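Local structure of methyltransferase-like protein of unknown function (Silicibacter pomeroyi DSS-3, 3CVO) at residues D101-W104 against R105-P108. The protein is of unknown function but has the Rossmann-type fold of class I methyltransferases, which suggests that it transfers methyl groups from S-adenosylmethionine. Sequence-based numbering, arbitrary orientation.
Sequences DAKW and RSYP. With EDO (1,2-ethanediol), chain G.
Two i to i+3 backbone bonds, Ser-106 N to Lys-103 O (2.8 Å) and Tyr-107 N to Trp-104 O (3.1 Å), wind this stretch into a short 3-10 turn, overlapping the type I beta turn from Asp-101 to Trp-104, whose last two residues supply both acceptors. It lies at the dimer interface, in the loop between strand 81-86 and helix 109-112. Tyr-107 folds back beneath it: its ring centroid lies 3.6 Å from Trp-104 CA, only 4° off the ring normal, a CH-pi contact centred on the face. At the ring edge, Tyr-107 OH donates to the anti lone pair of Asp-101 OD1 (2.7 Å), with carboxylate and ring planes 75° apart. A phenylalanine at this position would probably leave Asp-101 OD1 without its donor within the turn, the carboxylate then held mainly through OD2. Trp-104 holds CG between its backbone N and carbonyl carbon (chi1 69°), which turns an indole face to Arg-105. Arg-105 CG makes a CH-pi contact 3.5 Å from the centroid of the Trp-104 six-membered ring, and the extended chain carries the guanidinium across Trp-104 CZ2. A water bridges Ala-102 O to Arg-105 N and NH1. Asp-101 OD2 of the second subunit accepts from Trp-104 NE1 and salt-bridges Arg-105 NH2, reciprocally, and Trp-104 stacks on Trp-104 of that subunit. Asp-101 thus divides its oxygens between turn and dimer, its charge probably balanced by the neighbouring subunit's arginine.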
loop_
_atom_site.group_PDB
_atom_site.type_symbol
_atom_site.label_atom_id
_atom_site.label_comp_id
_atom_site.label_asym_id
_atom_site.label_seq_id
_atom_site.Cartn_x
_atom_site.Cartn_y
_atom_site.Cartn_z
ATOM N N ASP A 101 -0.749 -17.523 5.419
ATOM C CA ASP A 101 -0.453 -16.316 4.641
ATOM C C ASP A 101 0.077 -16.616 3.250
ATOM O O ASP A 101 0.735 -15.772 2.654
ATOM C CB ASP A 101 0.511 -15.406 5.378
ATOM C CG ASP A 101 -0.115 -14.760 6.605
ATOM O OD1 ASP A 101 -1.308 -14.359 6.582
ATOM O OD2 ASP A 101 0.609 -14.713 7.612
ATOM N N ALA A 102 -0.237 -17.793 2.741
ATOM C CA ALA A 102 0.188 -18.185 1.377
ATOM C C ALA A 102 -0.103 -17.059 0.385
ATOM O O ALA A 102 0.748 -16.723 -0.436
ATOM C CB ALA A 102 -0.466 -19.471 0.910
ATOM N N LYS A 103 -1.297 -16.464 0.477
ATOM C CA LYS A 103 -1.748 -15.483 -0.522
ATOM C C LYS A 103 -1.621 -14.075 -0.065
ATOM O O LYS A 103 -2.392 -13.233 -0.428
ATOM C CB LYS A 103 -3.166 -15.806 -1.032
ATOM C CG LYS A 103 -3.108 -17.096 -1.886
ATOM C CD LYS A 103 -4.153 -17.211 -2.997
ATOM C CE LYS A 103 -4.256 -15.993 -3.919
ATOM N NZ LYS A 103 -3.720 -16.209 -5.296
ATOM N N TRP A 104 -0.614 -13.814 0.745
ATOM C CA TRP A 104 -0.411 -12.466 1.294
ATOM C C TRP A 104 -0.295 -11.419 0.215
ATOM O O TRP A 104 -0.752 -10.299 0.405
ATOM C CB TRP A 104 0.778 -12.397 2.275
ATOM C CG TRP A 104 2.144 -12.567 1.736
ATOM C CD1 TRP A 104 2.884 -13.710 1.717
ATOM C CD2 TRP A 104 2.960 -11.546 1.149
ATOM N NE1 TRP A 104 4.124 -13.443 1.181
ATOM C CE2 TRP A 104 4.199 -12.105 0.878
ATOM C CE3 TRP A 104 2.779 -10.166 0.925
ATOM C CZ2 TRP A 104 5.230 -11.376 0.264
ATOM C CZ3 TRP A 104 3.814 -9.444 0.362
ATOM C CH2 TRP A 104 5.002 -10.051 0.011
ATOM N N ARG A 105 0.259 -11.800 -0.936
ATOM C CA ARG A 105 0.457 -10.799 -2.035
ATOM C C ARG A 105 -0.877 -10.420 -2.643
ATOM O O ARG A 105 -0.971 -9.399 -3.273
ATOM C CB ARG A 105 1.416 -11.311 -3.110
ATOM C CG ARG A 105 2.849 -11.459 -2.617
ATOM C CD ARG A 105 3.722 -12.222 -3.571
ATOM N NE ARG A 105 5.022 -12.564 -3.022
ATOM C CZ ARG A 105 5.264 -13.683 -2.351
ATOM N NH1 ARG A 105 4.283 -14.543 -2.114
ATOM N NH2 ARG A 105 6.469 -13.903 -1.868
ATOM N N SER A 106 -1.922 -11.188 -2.340
ATOM C CA SER A 106 -3.282 -10.923 -2.847
ATOM C C SER A 106 -4.199 -10.273 -1.836
ATOM O O SER A 106 -5.319 -9.870 -2.151
ATOM C CB SER A 106 -3.943 -12.204 -3.347
ATOM O OG SER A 106 -3.214 -12.739 -4.428
ATOM N N TYR A 107 -3.710 -10.053 -0.635
ATOM C CA TYR A 107 -4.587 -9.539 0.409
ATOM C C TYR A 107 -5.253 -8.188 0.071
ATOM O O TYR A 107 -6.435 -7.980 0.386
ATOM C CB TYR A 107 -3.894 -9.446 1.774
ATOM C CG TYR A 107 -3.667 -10.760 2.485
ATOM C CD1 TYR A 107 -4.249 -11.924 2.052
ATOM C CD2 TYR A 107 -2.905 -10.805 3.650
ATOM C CE1 TYR A 107 -4.054 -13.104 2.739
ATOM C CE2 TYR A 107 -2.700 -11.979 4.341
ATOM C CZ TYR A 107 -3.287 -13.131 3.890
ATOM O OH TYR A 107 -3.123 -14.320 4.609
ATOM N N PRO A 108 -4.495 -7.248 -0.541
ATOM C CA PRO A 108 -5.062 -5.949 -0.865
ATOM C C PRO A 108 -6.251 -5.999 -1.810
ATOM O O PRO A 108 -7.064 -5.085 -1.845
ATOM C CB PRO A 108 -3.864 -5.196 -1.461
ATOM C CG PRO A 108 -2.660 -5.906 -0.870
ATOM C CD PRO A 108 -3.066 -7.315 -0.938
HETATM C C1 EDO G . 3.997 -17.633 -0.295
HETATM O O1 EDO G . 5.258 -17.123 -0.784
HETATM C C2 EDO G . 3.138 -18.226 -1.394
HETATM O O2 EDO G . 3.915 -19.135 -2.192
HETATM O O HOH W 1 1.357 -14.472 -1.831
HETATM O O HOH W 2 -3.580 -16.937 2.341
#